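Local structure of aminotransferase, class III (Deinococcus radiodurans, 3I4J) at residues C[52-57]-C[299-304]; C[99-104]-C[269-274]; C[178-183]-C[218-223]; C[323-328]-C[409-414]; C[338-343]-C[424-429]. The protein probably transfers amino groups between substrates as a pyridoxal-phosphate-dependent aminotransferase of class III. The protein carries 1 engineered substitution. All blocks are in the same frame, centred on the assembly; numbering follows the deposited sequence.

Interaction 1: C[52-57]-C[299-304]; sequences ERMAAQ and HPVSVA
Ala-304 and Gln-57 meet where two helices run nearly antiparallel, their short axes 8.4 Å apart at closest approach and their directions 152° apart. Ala-304 CB lies 3.6 Å from Gln-57 CB and is also close to Gln-57 CG. One turn away, Val-301 CG1 touches Met-54 at two atoms, lying 3.9 Å from Met-54 CB and 3.7 Å from the carbonyl Met-54 O. Beyond CB, the side chain of Met-54 turns off this interface. The closest backbone pair is Met-54 with Val-301, whose CA atoms are 5.5 Å apart.

The polar side chain of Gln-57 also contributes mainly through its carbons. With CG placed opposite the backbone N (chi1 -172°) and the chain bent at chi2 (62°), CG comes to 3.4 Å from Pro-300 O, while NE2 passes obliquely over to Pro-300 CB, 3.8 Å away. Pro-300 O already accepts the helical bond from Ala-304 N, and Gln-57 NE2 donates to Leu-61 O, so neither polar atom depends on the other helix.

The charged element lies at the border of the contact. Arg-53 approaches with its backbone, its O 4.1 Å from Ala-304 CB, and NH1 forms a salt bridge with Asp-311, further along the helix that begins at Pro-300. Two residues reach the second subunit: Met-54 packs on its Ala-58, and His-299, at the N-cap of helix 300-315, makes a weak bond to its Tyr-267 O. The result is an antiparallel helix pair buried at the dimer interface, consistent with the dimeric fold-type I architecture of this family.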
# COMPACT_ATOMS: atom_id res chain seq x y z
N GLU C 52 -6.82 4.58 20.39
CA GLU C 52 -8.22 4.74 20.78
C GLU C 52 -9.04 5.29 19.62
O GLU C 52 -10.18 4.88 19.40
CB GLU C 52 -8.35 5.68 21.98
CG GLU C 52 -7.50 5.30 23.18
CD GLU C 52 -7.72 3.87 23.63
OE1 GLU C 52 -8.86 3.55 24.05
OE2 GLU C 52 -6.76 3.07 23.57
N ARG C 53 -8.46 6.23 18.88
CA ARG C 53 -9.14 6.84 17.74
C ARG C 53 -9.36 5.81 16.63
O ARG C 53 -10.39 5.84 15.95
CB ARG C 53 -8.31 8.02 17.21
CG ARG C 53 -8.22 9.18 18.20
CD ARG C 53 -9.54 9.94 18.29
NE ARG C 53 -9.76 10.79 17.12
CZ ARG C 53 -9.13 11.94 16.90
NH1 ARG C 53 -8.24 12.39 17.77
NH2 ARG C 53 -9.38 12.64 15.80
N MET C 54 -8.40 4.91 16.44
CA MET C 54 -8.52 3.89 15.41
C MET C 54 -9.60 2.90 15.83
O MET C 54 -10.41 2.46 15.01
CB MET C 54 -7.18 3.17 15.21
CG MET C 54 -6.06 4.07 14.67
SD MET C 54 -4.47 3.20 14.39
CE MET C 54 -4.24 2.40 15.92
N ALA C 55 -9.62 2.56 17.12
CA ALA C 55 -10.62 1.63 17.65
C ALA C 55 -12.02 2.20 17.47
O ALA C 55 -12.95 1.49 17.07
CB ALA C 55 -10.35 1.36 19.13
N ALA C 56 -12.18 3.48 17.77
CA ALA C 56 -13.48 4.12 17.62
C ALA C 56 -13.95 4.10 16.17
O ALA C 56 -15.13 3.87 15.89
CB ALA C 56 -13.42 5.56 18.15
N GLN C 57 -13.03 4.34 15.23
CA GLN C 57 -13.40 4.34 13.82
C GLN C 57 -13.75 2.93 13.34
O GLN C 57 -14.64 2.75 12.51
CB GLN C 57 -12.27 4.92 12.95
CG GLN C 57 -12.67 5.13 11.49
CD GLN C 57 -13.80 6.13 11.34
OE1 GLN C 57 -13.75 7.22 11.91
NE2 GLN C 57 -14.82 5.77 10.57
N HIS C 299 -9.17 4.62 3.17
CA HIS C 299 -9.54 3.72 4.26
C HIS C 299 -9.87 4.49 5.55
O HIS C 299 -9.00 5.15 6.12
CB HIS C 299 -8.39 2.74 4.50
CG HIS C 299 -8.61 1.79 5.63
ND1 HIS C 299 -9.75 1.02 5.75
CD2 HIS C 299 -7.83 1.46 6.69
CE1 HIS C 299 -9.66 0.26 6.83
NE2 HIS C 299 -8.50 0.51 7.41
N PRO C 300 -11.13 4.41 6.03
CA PRO C 300 -11.52 5.13 7.25
C PRO C 300 -10.66 4.96 8.49
O PRO C 300 -10.33 5.94 9.15
CB PRO C 300 -12.96 4.66 7.47
CG PRO C 300 -13.47 4.55 6.06
CD PRO C 300 -12.31 3.82 5.37
N VAL C 301 -10.30 3.73 8.85
CA VAL C 301 -9.51 3.55 10.05
C VAL C 301 -8.13 4.19 9.90
O VAL C 301 -7.61 4.79 10.83
CB VAL C 301 -9.34 2.06 10.41
CG1 VAL C 301 -8.64 1.94 11.76
CG2 VAL C 301 -10.70 1.39 10.47
N SER C 302 -7.54 4.04 8.71
CA SER C 302 -6.22 4.62 8.47
C SER C 302 -6.30 6.14 8.45
O SER C 302 -5.39 6.81 8.93
CB SER C 302 -5.66 4.09 7.14
OG SER C 302 -5.41 2.70 7.24
N VAL C 303 -7.38 6.67 7.90
CA VAL C 303 -7.57 8.12 7.86
C VAL C 303 -7.75 8.64 9.28
O VAL C 303 -7.22 9.69 9.64
CB VAL C 303 -8.79 8.48 6.98
CG1 VAL C 303 -9.11 9.97 7.08
CG2 VAL C 303 -8.49 8.11 5.52
N ALA C 304 -8.50 7.90 10.10
CA ALA C 304 -8.71 8.30 11.49
C ALA C 304 -7.36 8.36 12.21
O ALA C 304 -7.15 9.21 13.07
CB ALA C 304 -9.64 7.29 12.19

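Interaction 2: C[99-104]-C[269-274]; sequences SEATES and PLAGLL. With SO4 (sulfate ion), chain G.
Ala-101 sits on the strand at Gly-272, whose backbone angles (phi 161°, psi -172°) would press any CB against the preceding carbonyl and so call for glycine. The two CA atoms are only 4.9 Å apart. Ala-101 CB lies 3.7 Å from Gly-272 O, and its methyl is 4.3 Å from that of Ala-271. Further along, Leu-273 CD2 fills the angle between Ser-104 CB and Ala-101 O, at 3.7 Å from the former. Ser-104 OG turns to Glu-100 O, 2.8 Å away, and also bonds Trp-93 NE1, while CB faces the leucine. The Glu-100 carbonyl accepts from Ser-104 N as well, the two donors coming from opposite faces of its plane.

At the start of the segment, Ser-99 grips one sulfate oxygen twice: its N is 2.8 Å and its OG 3.0 Å from O2. The ion is also hydrogen-bonded by Thr-295 OG1 of the second subunit. It probably came from the crystallisation liquor; its place near the N-terminal end of this helix is consistent with the cofactor phosphate site of fold-type I enzymes.

Helix 98-115 thus packs on one face of the mixed sheet, running nearly along strand 271-275 (27°), which is hydrogen-bonded between strands 91-95 and 256-259.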
# COMPACT_ATOMS: atom_id res chain seq x y z
N SER C 99 4.81 5.28 -2.64
CA SER C 99 4.96 4.99 -4.06
C SER C 99 3.66 5.23 -4.81
O SER C 99 3.67 5.81 -5.90
CB SER C 99 5.43 3.56 -4.25
OG SER C 99 6.70 3.40 -3.64
N GLU C 100 2.54 4.78 -4.24
CA GLU C 100 1.24 4.97 -4.86
C GLU C 100 0.97 6.47 -5.00
O GLU C 100 0.43 6.92 -6.00
CB GLU C 100 0.12 4.37 -3.99
CG GLU C 100 0.16 2.86 -3.81
CD GLU C 100 -1.06 2.35 -3.04
OE1 GLU C 100 -1.46 2.99 -2.05
OE2 GLU C 100 -1.61 1.30 -3.43
N ALA C 101 1.36 7.22 -3.98
CA ALA C 101 1.14 8.67 -3.96
C ALA C 101 1.97 9.37 -5.04
O ALA C 101 1.48 10.29 -5.71
CB ALA C 101 1.49 9.23 -2.59
N THR C 102 3.22 8.94 -5.18
CA THR C 102 4.13 9.50 -6.17
C THR C 102 3.64 9.19 -7.58
O THR C 102 3.62 10.07 -8.44
CB THR C 102 5.53 8.93 -5.98
OG1 THR C 102 6.02 9.30 -4.68
CG2 THR C 102 6.47 9.47 -7.05
N GLU C 103 3.26 7.95 -7.82
CA GLU C 103 2.76 7.57 -9.13
C GLU C 103 1.47 8.34 -9.44
O GLU C 103 1.23 8.72 -10.59
CB GLU C 103 2.52 6.06 -9.20
CG GLU C 103 3.81 5.24 -9.09
CD GLU C 103 4.85 5.61 -10.14
OE1 GLU C 103 4.55 5.53 -11.35
OE2 GLU C 103 5.99 5.98 -9.76
N SER C 104 0.64 8.57 -8.42
CA SER C 104 -0.61 9.30 -8.62
C SER C 104 -0.27 10.71 -9.07
O SER C 104 -0.91 11.25 -9.96
CB SER C 104 -1.43 9.36 -7.33
OG SER C 104 -1.94 8.09 -6.96
N PRO C 269 -1.08 2.52 7.44
CA PRO C 269 -0.49 2.74 6.11
C PRO C 269 -1.30 3.83 5.42
O PRO C 269 -2.37 3.57 4.86
CB PRO C 269 -0.65 1.39 5.42
CG PRO C 269 -0.81 0.41 6.57
CD PRO C 269 -1.67 1.18 7.52
N LEU C 270 -0.79 5.06 5.48
CA LEU C 270 -1.47 6.21 4.89
C LEU C 270 -0.46 7.12 4.18
O LEU C 270 0.65 7.36 4.68
CB LEU C 270 -2.19 6.99 5.99
CG LEU C 270 -3.00 8.22 5.56
CD1 LEU C 270 -4.22 7.77 4.78
CD2 LEU C 270 -3.42 9.01 6.78
N ALA C 271 -0.87 7.62 3.02
CA ALA C 271 -0.07 8.51 2.20
C ALA C 271 -1.05 9.24 1.30
O ALA C 271 -2.26 9.03 1.39
CB ALA C 271 0.92 7.71 1.34
N GLY C 272 -0.55 10.11 0.43
CA GLY C 272 -1.46 10.82 -0.45
C GLY C 272 -0.83 12.05 -1.04
O GLY C 272 0.37 12.27 -0.90
N LEU C 273 -1.64 12.84 -1.73
CA LEU C 273 -1.14 14.07 -2.32
C LEU C 273 -2.19 15.16 -2.17
O LEU C 273 -3.37 14.89 -1.96
CB LEU C 273 -0.81 13.86 -3.81
CG LEU C 273 -1.88 13.39 -4.79
CD1 LEU C 273 -2.82 14.54 -5.14
CD2 LEU C 273 -1.21 12.87 -6.05
N LEU C 274 -1.72 16.40 -2.23
CA LEU C 274 -2.60 17.56 -2.14
C LEU C 274 -2.39 18.28 -3.46
O LEU C 274 -1.26 18.62 -3.81
CB LEU C 274 -2.19 18.47 -0.97
CG LEU C 274 -2.58 18.00 0.44
CD1 LEU C 274 -1.86 18.85 1.48
CD2 LEU C 274 -4.10 18.09 0.61
S SO4 G . 6.37 2.75 0.08
O1 SO4 G . 6.10 1.40 0.59
O2 SO4 G . 5.38 3.08 -0.95
O3 SO4 G . 6.32 3.72 1.19
O4 SO4 G . 7.71 2.79 -0.52

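Interaction 3: C[178-183]-C[218-223]; sequences GLRALL and RDICDE
Arg-180 starts out opposite its backbone N (chi1 -173°) and folds at chi3 (-54°), which swings the guanidinium across the side chain of Ile-220 and on to Glu-223. There NH1 donates to Glu-223 OE2 at 3.1 Å, within the guanidinium plane and on the syn side of the carboxylate, although the two planes are 49° apart. The extended chain of Glu-223 carries its carboxylate out to this meeting point. Ile-220 CD1 is modelled beneath the guanidinium face, but so close that its exact position there is doubtful.

Below this charged layer, the other branch of Ile-220 does the packing. Its CG2 lies 3.7 Å from Leu-183 CD1 and 3.9 Å from Leu-179 CG, a methyl set against two leucines one turn apart. Leu-179 CD2 also reaches Cys-221 SG, at 4.1 Å. Replacing Arg-180 by an alanine would probably leave Glu-223 without its cross-helix mate and Glu-177 without the salt bridge it makes to NE.

The short axes are 9.9 Å apart and point roughly the same way. Leu-179 and Leu-183 rest on strands 123-127 and 191-196 and Cys-221 on strand 227-231, the layout of neighbouring helices packed on the parallel part of the mixed sheet, as in alpha/beta folds.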
# COMPACT_ATOMS: atom_id res chain seq x y z
N GLY C 178 19.46 26.39 -13.41
CA GLY C 178 19.80 25.21 -14.17
C GLY C 178 18.52 24.59 -14.74
O GLY C 178 18.56 23.91 -15.76
N LEU C 179 17.40 24.84 -14.07
CA LEU C 179 16.12 24.30 -14.53
C LEU C 179 15.69 24.98 -15.83
O LEU C 179 15.15 24.32 -16.72
CB LEU C 179 15.03 24.49 -13.45
CG LEU C 179 13.62 24.01 -13.81
CD1 LEU C 179 13.65 22.53 -14.20
CD2 LEU C 179 12.68 24.23 -12.63
N ARG C 180 15.93 26.28 -15.94
CA ARG C 180 15.58 26.98 -17.16
C ARG C 180 16.43 26.42 -18.30
O ARG C 180 15.92 26.16 -19.39
CB ARG C 180 15.82 28.49 -17.05
CG ARG C 180 15.30 29.26 -18.26
CD ARG C 180 15.83 30.69 -18.30
NE ARG C 180 15.55 31.40 -17.05
CZ ARG C 180 14.41 32.03 -16.77
NH1 ARG C 180 13.42 32.05 -17.65
NH2 ARG C 180 14.27 32.64 -15.61
N ALA C 181 17.71 26.21 -18.03
CA ALA C 181 18.64 25.68 -19.03
C ALA C 181 18.18 24.31 -19.54
O ALA C 181 18.24 24.04 -20.74
CB ALA C 181 20.05 25.58 -18.44
N LEU C 182 17.75 23.45 -18.63
CA LEU C 182 17.29 22.12 -19.01
C LEU C 182 16.01 22.22 -19.84
O LEU C 182 15.83 21.53 -20.84
CB LEU C 182 17.03 21.26 -17.77
CG LEU C 182 16.47 19.86 -18.04
CD1 LEU C 182 17.36 19.14 -19.03
CD2 LEU C 182 16.37 19.07 -16.74
N LEU C 183 15.10 23.10 -19.41
CA LEU C 183 13.85 23.29 -20.12
C LEU C 183 14.12 23.75 -21.55
O LEU C 183 13.48 23.28 -22.49
CB LEU C 183 12.98 24.30 -19.38
CG LEU C 183 12.22 23.74 -18.18
CD1 LEU C 183 11.65 24.88 -17.34
CD2 LEU C 183 11.10 22.83 -18.67
N ARG C 218 9.95 27.80 -8.46
CA ARG C 218 8.52 28.07 -8.54
C ARG C 218 8.23 29.02 -9.71
O ARG C 218 7.32 28.77 -10.51
CB ARG C 218 8.03 28.70 -7.23
CG ARG C 218 6.59 29.21 -7.24
CD ARG C 218 5.57 28.08 -7.27
NE ARG C 218 5.29 27.60 -8.61
CZ ARG C 218 4.48 26.58 -8.89
NH1 ARG C 218 3.87 25.93 -7.90
NH2 ARG C 218 4.27 26.21 -10.14
N ASP C 219 9.01 30.08 -9.81
CA ASP C 219 8.85 31.07 -10.87
C ASP C 219 9.14 30.49 -12.25
O ASP C 219 8.39 30.73 -13.20
CB ASP C 219 9.74 32.29 -10.61
CG ASP C 219 9.28 33.10 -9.42
OD1 ASP C 219 8.11 32.95 -9.00
OD2 ASP C 219 10.08 33.91 -8.90
N ILE C 220 10.22 29.73 -12.38
CA ILE C 220 10.56 29.12 -13.66
C ILE C 220 9.43 28.18 -14.10
O ILE C 220 9.07 28.13 -15.28
CB ILE C 220 11.89 28.34 -13.57
CG1 ILE C 220 13.05 29.31 -13.37
CG2 ILE C 220 12.10 27.51 -14.83
CD1 ILE C 220 13.21 30.28 -14.51
N CYS C 221 8.87 27.44 -13.15
CA CYS C 221 7.79 26.52 -13.46
C CYS C 221 6.55 27.28 -13.93
O CYS C 221 5.88 26.86 -14.88
CB CYS C 221 7.45 25.65 -12.24
SG CYS C 221 8.68 24.33 -11.89
N ASP C 222 6.26 28.40 -13.28
CA ASP C 222 5.11 29.21 -13.68
C ASP C 222 5.28 29.75 -15.10
O ASP C 222 4.34 29.75 -15.90
CB ASP C 222 4.89 30.36 -12.71
CG ASP C 222 4.35 29.90 -11.36
OD1 ASP C 222 3.80 28.78 -11.29
OD2 ASP C 222 4.47 30.66 -10.38
N GLU C 223 6.48 30.23 -15.41
CA GLU C 223 6.76 30.77 -16.74
C GLU C 223 6.63 29.70 -17.81
O GLU C 223 6.08 29.95 -18.88
CB GLU C 223 8.17 31.37 -16.81
CG GLU C 223 8.34 32.64 -16.01
CD GLU C 223 9.71 33.27 -16.18
OE1 GLU C 223 9.99 34.26 -15.49
OE2 GLU C 223 10.51 32.77 -17.01

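Interaction 4: C[323-328]-C[409-414]; sequences KERGAQ and ITAAEV
Gln-328 and Arg-325 meet the first turn of helix 411-428 with contrasting shapes. Gln-328 is stretched out, CG opposite the backbone N (chi1 174°), so that its amide reaches across and NE2 donates to Ala-411 O at 3.0 Å, tilted from the carbonyl plane. Its flat group lies against Val-414, whose CG1 is 3.5 Å from Gln-328 CD. Arg-325 instead curls twice, at chi2 (-77°) and chi3 (71°). The bends press CD to 3.2 Å from Ile-409 O and set the Ala-411 methyl over one guanidinium face, offset toward its rim, with Arg-325 CZ 3.9 Å from Ala-411 CB.

Curling also turns the edge of the guanidinium back to its own helix. Arg-325 NE donates to Gln-328 OE1 at 2.8 Å, nearly along the C=O axis, and NH1 meets Glu-324 OE2 at 2.8 Å in a salt bridge. On the other segment, Thr-410 and Glu-413 form a capping box, in which Thr-410 N donates to Glu-413 OE1 at 3.0 Å.

Because OE1 receives the arginine while NE2 gives to a carbonyl, the amide of Gln-328 is fixed in one orientation. Glu-324 probably offsets the charge of Arg-325, which the positive end of the nearby helix dipole might otherwise disfavour.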
# COMPACT_ATOMS: atom_id res chain seq x y z
N LYS C 323 12.31 22.03 15.04
CA LYS C 323 13.26 23.12 14.84
C LYS C 323 14.28 23.17 15.97
O LYS C 323 15.49 23.20 15.73
CB LYS C 323 12.51 24.46 14.78
CG LYS C 323 11.52 24.58 13.64
CD LYS C 323 10.78 25.92 13.67
CE LYS C 323 11.73 27.08 13.44
NZ LYS C 323 12.40 27.00 12.10
N GLU C 324 13.78 23.16 17.20
CA GLU C 324 14.63 23.23 18.39
C GLU C 324 15.52 21.99 18.56
O GLU C 324 16.73 22.10 18.71
CB GLU C 324 13.75 23.41 19.63
CG GLU C 324 14.50 23.66 20.92
CD GLU C 324 13.58 23.99 22.08
OE1 GLU C 324 12.77 24.93 21.93
OE2 GLU C 324 13.66 23.31 23.13
N ARG C 325 14.91 20.81 18.52
CA ARG C 325 15.65 19.57 18.67
C ARG C 325 16.58 19.33 17.48
O ARG C 325 17.67 18.76 17.64
CB ARG C 325 14.67 18.40 18.84
CG ARG C 325 13.78 18.50 20.07
CD ARG C 325 14.54 18.13 21.34
NE ARG C 325 15.54 19.12 21.73
CZ ARG C 325 15.24 20.30 22.29
NH1 ARG C 325 13.98 20.63 22.52
NH2 ARG C 325 16.22 21.14 22.61
N GLY C 326 16.15 19.77 16.30
CA GLY C 326 16.96 19.60 15.10
C GLY C 326 18.23 20.43 15.21
O GLY C 326 19.32 19.97 14.85
N ALA C 327 18.09 21.65 15.73
CA ALA C 327 19.24 22.53 15.90
C ALA C 327 20.22 21.91 16.91
O ALA C 327 21.43 21.89 16.69
CB ALA C 327 18.78 23.90 16.40
N GLN C 328 19.67 21.38 18.00
CA GLN C 328 20.49 20.74 19.02
C GLN C 328 21.25 19.54 18.47
O GLN C 328 22.45 19.39 18.70
CB GLN C 328 19.62 20.29 20.20
CG GLN C 328 20.39 19.49 21.25
CD GLN C 328 19.48 18.86 22.29
OE1 GLN C 328 18.26 18.83 22.14
NE2 GLN C 328 20.09 18.34 23.35
N ILE C 409 11.05 13.75 20.47
CA ILE C 409 12.25 13.44 21.25
C ILE C 409 12.59 14.60 22.19
O ILE C 409 12.41 15.76 21.83
CB ILE C 409 13.45 13.14 20.33
CG1 ILE C 409 14.64 12.64 21.15
CG2 ILE C 409 13.81 14.39 19.53
CD1 ILE C 409 15.75 12.08 20.30
N THR C 410 13.06 14.28 23.39
CA THR C 410 13.41 15.32 24.37
C THR C 410 14.87 15.75 24.21
O THR C 410 15.66 15.08 23.54
CB THR C 410 13.22 14.83 25.82
OG1 THR C 410 14.16 13.79 26.11
CG2 THR C 410 11.81 14.30 26.02
N ALA C 411 15.22 16.88 24.82
CA ALA C 411 16.59 17.38 24.74
C ALA C 411 17.56 16.35 25.33
O ALA C 411 18.63 16.10 24.77
CB ALA C 411 16.71 18.70 25.50
N ALA C 412 17.17 15.75 26.45
CA ALA C 412 18.02 14.75 27.09
C ALA C 412 18.20 13.55 26.18
O ALA C 412 19.30 12.98 26.10
CB ALA C 412 17.41 14.32 28.42
N GLU C 413 17.13 13.15 25.49
CA GLU C 413 17.20 12.01 24.59
C GLU C 413 18.06 12.33 23.36
O GLU C 413 18.70 11.44 22.80
CB GLU C 413 15.78 11.58 24.18
CG GLU C 413 14.93 11.19 25.40
CD GLU C 413 13.49 10.84 25.07
OE1 GLU C 413 12.93 11.42 24.12
OE2 GLU C 413 12.92 9.99 25.79
N VAL C 414 18.10 13.59 22.95
CA VAL C 414 18.95 13.97 21.82
C VAL C 414 20.41 13.78 22.24
O VAL C 414 21.24 13.29 21.48
CB VAL C 414 18.72 15.45 21.38
CG1 VAL C 414 19.84 15.89 20.43
CG2 VAL C 414 17.39 15.58 20.67

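Interaction 5: C[338-343]-C[424-429]; sequences ARFPQM and ALEDVL
Phe-340 opens a type I beta turn, ending at Met-343, that packs against the last turns of helix 411-428 in the C-terminal part of the fold. The tight half centres on its ring. Leu-425 CB stands 3.7 Å from the ring centroid of Phe-340 and almost on its normal (5° off), a CH-pi contact over one face; the opposite face carries Arg-339 CG, offset toward the rim. Leucine methyls close in around the ring, Leu-425 CD1 at 3.7 Å from Phe-340 CD2 and Leu-429 CD1 at 3.7 Å from Phe-340 CD1. Gln-342, bent at chi2 (89°), adds to this close packing by laying its amide end against Leu-429, with OE1 3.6 Å from Leu-429 CD1. Putting an alanine at Phe-340 would probably open a gap over Leu-425 and leave Leu-429 without its ring partner.

The solvent side is looser. Exposed Arg-339 extends to Glu-426, their flat groups 23° apart, as a salt bridge; its hydrogen bond is weak in angle, and the modelled separation is too short to be trusted.

Met-343, buried against Val-355 and Leu-357 of strand 352-357, turns its sulfur to Leu-425: Met-343 SD lies 4.0 Å from Leu-425 CD1.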
# COMPACT_ATOMS: atom_id res chain seq x y z
N ALA C 338 35.17 17.13 15.27
CA ALA C 338 36.49 17.41 15.81
C ALA C 338 37.17 16.11 16.22
O ALA C 338 38.36 15.91 15.98
CB ALA C 338 36.38 18.34 17.01
N ARG C 339 36.40 15.24 16.84
CA ARG C 339 36.88 13.95 17.31
C ARG C 339 36.93 12.95 16.16
O ARG C 339 37.81 12.08 16.11
CB ARG C 339 35.95 13.46 18.43
CG ARG C 339 36.23 12.09 19.02
CD ARG C 339 35.43 11.97 20.31
NE ARG C 339 35.16 10.60 20.72
CZ ARG C 339 36.08 9.67 20.96
NH1 ARG C 339 37.37 9.96 20.82
NH2 ARG C 339 35.71 8.46 21.35
N PHE C 340 35.99 13.08 15.23
CA PHE C 340 35.92 12.17 14.09
C PHE C 340 35.92 12.91 12.77
O PHE C 340 34.87 13.09 12.14
CB PHE C 340 34.67 11.30 14.21
CG PHE C 340 34.63 10.48 15.45
CD1 PHE C 340 35.45 9.36 15.59
CD2 PHE C 340 33.80 10.84 16.52
CE1 PHE C 340 35.46 8.63 16.78
CE2 PHE C 340 33.81 10.11 17.70
CZ PHE C 340 34.64 9.00 17.83
N PRO C 341 37.10 13.36 12.32
CA PRO C 341 37.21 14.08 11.05
C PRO C 341 36.86 13.24 9.82
O PRO C 341 36.88 13.74 8.70
CB PRO C 341 38.65 14.59 11.05
CG PRO C 341 39.38 13.58 11.90
CD PRO C 341 38.40 13.33 13.02
N GLN C 342 36.55 11.96 10.03
CA GLN C 342 36.15 11.11 8.92
C GLN C 342 34.75 11.54 8.51
O GLN C 342 34.23 11.14 7.47
CB GLN C 342 36.15 9.63 9.32
CG GLN C 342 37.52 9.06 9.62
CD GLN C 342 37.92 9.22 11.08
OE1 GLN C 342 37.39 10.07 11.79
NE2 GLN C 342 38.88 8.42 11.52
N MET C 343 34.13 12.35 9.36
CA MET C 343 32.80 12.88 9.08
C MET C 343 33.05 14.02 8.09
O MET C 343 33.28 15.17 8.48
CB MET C 343 32.15 13.41 10.38
CG MET C 343 31.87 12.34 11.45
SD MET C 343 31.23 12.97 13.04
CE MET C 343 29.46 13.13 12.66
N ALA C 424 29.52 4.38 18.58
CA ALA C 424 29.57 3.62 17.34
C ALA C 424 30.74 4.10 16.48
O ALA C 424 31.47 3.30 15.90
CB ALA C 424 28.26 3.79 16.57
N LEU C 425 30.91 5.42 16.40
CA LEU C 425 32.00 6.00 15.62
C LEU C 425 33.33 5.56 16.22
O LEU C 425 34.29 5.29 15.50
CB LEU C 425 31.89 7.52 15.61
CG LEU C 425 30.73 8.11 14.81
CD1 LEU C 425 30.61 9.61 15.07
CD2 LEU C 425 30.95 7.84 13.33
N GLU C 426 33.38 5.50 17.55
CA GLU C 426 34.59 5.08 18.25
C GLU C 426 34.92 3.62 17.94
O GLU C 426 36.07 3.27 17.69
CB GLU C 426 34.41 5.26 19.76
CG GLU C 426 35.52 4.65 20.62
CD GLU C 426 36.88 5.27 20.37
OE1 GLU C 426 37.00 6.51 20.44
OE2 GLU C 426 37.84 4.51 20.10
N ASP C 427 33.89 2.77 17.95
CA ASP C 427 34.09 1.35 17.67
C ASP C 427 34.66 1.11 16.28
O ASP C 427 35.61 0.34 16.11
CB ASP C 427 32.76 0.58 17.80
CG ASP C 427 32.11 0.74 19.15
OD1 ASP C 427 32.82 0.76 20.17
OD2 ASP C 427 30.86 0.84 19.20
N VAL C 428 34.08 1.77 15.28
CA VAL C 428 34.52 1.61 13.90
C VAL C 428 35.76 2.41 13.54
O VAL C 428 36.69 1.89 12.92
CB VAL C 428 33.38 1.99 12.92
CG1 VAL C 428 33.84 1.79 11.48
CG2 VAL C 428 32.15 1.15 13.21
N LEU C 429 35.78 3.68 13.93
CA LEU C 429 36.91 4.56 13.62
C LEU C 429 37.98 4.54 14.70
O LEU C 429 37.77 3.89 15.74
CB LEU C 429 36.40 5.99 13.41
CG LEU C 429 35.30 6.18 12.37
CD1 LEU C 429 34.78 7.60 12.42
CD2 LEU C 429 35.84 5.84 10.99

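Following the chain, helix 48-60 opens the largest loop, which interaction 1 closes at the start of helix 300-315. Inside it, interaction 2 joins helix 98-115 to strand 271-275, and within that again interaction 3 pairs helices 178-186 and 213-224 on the same mixed sheet. Interactions 1 and 2 touch, Ser-302 O lying 3.6 Å from Leu-270 CD2, so helix 300-315 meets the lead-in to strand 271-275. Interactions 4 and 5 follow in series and cross: both join helix 318-339 or its end to helix 411-428, with centres about 21 Å apart, so two points tie the C-terminal helices together. Interactions 2 and 4 lie on opposite sides of the chain's centre.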